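Local coordinates for tRNA (guanosine(18)-2'-O)-methyltransferase (Aquifex aeolicus, PDB 1ZJR), which transfers a methyl group from S-adenosyl-L-methionine to the 2'-hydroxyl of guanosine 18 in a subset of tRNA species, at residues L183-E186 with E187-I191. Residues are numbered along the deposited sequence; the frame is centred on the assembly and turned at random.
Sequences LSEE and EIQKI
Ser-184 and Glu-187 form a capping box at the start of helix 185-200. The Ser-184 amide gives a nearly straight bond (169°) to Glu-187 OE1, 3.1 Å from N, and meets that oxygen from above the carboxylate plane. In return Ser-184 OG accepts a weak bond from Glu-187 N (3.4 Å). The serine hydroxyl lies between its own N and carbonyl carbon, turned toward the first turn of the helix. Glu-187 CG stands beside its own backbone N (chi1 -69°), and the extended chain beyond it carries the carboxylate back to the N-cap. Replacing Glu-187 by alanine is likely to leave the Ser-184 amide without this acceptor and the N-cap less firmly fixed. Backbone bonds begin the helix, Ile-188 N to Ser-184 O (2.9 Å) first. Across the first turn, Gln-189 NE2 donates an N-H to the anti lone pair of Glu-185 OE2, 2.9 Å away, the two planar groups 58° apart; the same oxygen also forms a salt bridge with Arg-16. On the buried side, Leu-183 CB rests 3.8 Å from Ile-188 CG1. Leu-183 CD1 meets Ile-191 CD1 at 4.1 Å, these two side chains crossing at about a right angle. This apolar face turns to helix 7-19, with Ile-188 against Arg-16 and Ile-191 against Leu-19. The cap thus lies at the N-terminal end of helix 185-200, beside helix 7-19.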
loop_
_atom_site.group_PDB
_atom_site.type_symbol
_atom_site.label_atom_id
_atom_site.label_comp_id
_atom_site.label_asym_id
_atom_site.label_seq_id
_atom_site.Cartn_x
_atom_site.Cartn_y
_atom_site.Cartn_z
ATOM N N LEU A 183 -2.218 10.438 -12.263
ATOM C CA LEU A 183 -1.047 11.308 -12.179
ATOM C C LEU A 183 -1.055 12.201 -13.416
ATOM O O LEU A 183 -1.410 11.747 -14.497
ATOM C CB LEU A 183 0.244 10.487 -12.194
ATOM C CG LEU A 183 0.584 9.619 -10.980
ATOM C CD1 LEU A 183 1.784 8.740 -11.322
ATOM C CD2 LEU A 183 0.873 10.503 -9.771
ATOM N N SER A 184 -0.650 13.456 -13.260
ATOM C CA SER A 184 -0.595 14.380 -14.388
ATOM C C SER A 184 0.698 14.119 -15.149
ATOM O O SER A 184 1.605 13.468 -14.629
ATOM C CB SER A 184 -0.612 15.827 -13.892
ATOM O OG SER A 184 0.533 16.097 -13.098
ATOM N N GLU A 185 0.783 14.615 -16.380
ATOM C CA GLU A 185 1.988 14.429 -17.179
ATOM C C GLU A 185 3.210 15.033 -16.478
ATOM O O GLU A 185 4.315 14.500 -16.593
ATOM C CB GLU A 185 1.818 15.075 -18.557
ATOM C CG GLU A 185 3.048 15.001 -19.457
ATOM C CD GLU A 185 3.468 13.580 -19.786
ATOM O OE1 GLU A 185 2.630 12.659 -19.678
ATOM O OE2 GLU A 185 4.637 13.383 -20.169
ATOM N N GLU A 186 3.018 16.145 -15.768
ATOM C CA GLU A 186 4.136 16.783 -15.062
ATOM C C GLU A 186 4.689 15.819 -14.013
ATOM O O GLU A 186 5.905 15.642 -13.880
ATOM C CB GLU A 186 3.690 18.071 -14.354
ATOM C CG GLU A 186 3.304 19.245 -15.263
ATOM C CD GLU A 186 1.817 19.303 -15.555
ATOM O OE1 GLU A 186 1.269 20.425 -15.606
ATOM O OE2 GLU A 186 1.196 18.234 -15.741
ATOM N N GLU A 187 3.776 15.210 -13.268
ATOM C CA GLU A 187 4.129 14.267 -12.213
ATOM C C GLU A 187 4.765 12.998 -12.781
ATOM O O GLU A 187 5.721 12.455 -12.214
ATOM C CB GLU A 187 2.875 13.948 -11.396
ATOM C CG GLU A 187 2.409 15.147 -10.564
ATOM C CD GLU A 187 0.928 15.123 -10.225
ATOM O OE1 GLU A 187 0.286 14.067 -10.387
ATOM O OE2 GLU A 187 0.403 16.168 -9.782
ATOM N N ILE A 188 4.237 12.529 -13.905
ATOM C CA ILE A 188 4.773 11.345 -14.557
ATOM C C ILE A 188 6.198 11.628 -15.028
ATOM O O ILE A 188 7.109 10.834 -14.799
ATOM C CB ILE A 188 3.901 10.935 -15.767
ATOM C CG1 ILE A 188 2.549 10.407 -15.275
ATOM C CG2 ILE A 188 4.624 9.891 -16.610
ATOM C CD1 ILE A 188 1.594 10.003 -16.401
ATOM N N GLN A 189 6.401 12.761 -15.690
ATOM C CA GLN A 189 7.741 13.087 -16.160
ATOM C C GLN A 189 8.713 13.263 -15.004
ATOM O O GLN A 189 9.872 12.869 -15.106
ATOM C CB GLN A 189 7.727 14.351 -17.026
ATOM C CG GLN A 189 7.380 14.073 -18.477
ATOM C CD GLN A 189 7.530 15.296 -19.358
ATOM O OE1 GLN A 189 8.589 15.924 -19.387
ATOM N NE2 GLN A 189 6.473 15.637 -20.088
ATOM N N LYS A 190 8.243 13.840 -13.902
ATOM C CA LYS A 190 9.110 14.045 -12.747
ATOM C C LYS A 190 9.580 12.700 -12.198
ATOM O O LYS A 190 10.759 12.516 -11.892
ATOM C CB LYS A 190 8.376 14.818 -11.648
ATOM C CG LYS A 190 9.256 15.138 -10.439
ATOM C CD LYS A 190 8.461 15.719 -9.277
ATOM C CE LYS A 190 7.532 14.684 -8.655
ATOM N NZ LYS A 190 8.269 13.504 -8.113
ATOM N N ILE A 191 8.653 11.758 -12.076
ATOM C CA ILE A 191 8.997 10.444 -11.565
ATOM C C ILE A 191 9.909 9.692 -12.528
ATOM O O ILE A 191 10.877 9.067 -12.101
ATOM C CB ILE A 191 7.731 9.615 -11.276
ATOM C CG1 ILE A 191 6.895 10.333 -10.210
ATOM C CG2 ILE A 191 8.120 8.203 -10.823
ATOM C CD1 ILE A 191 5.550 9.682 -9.923
#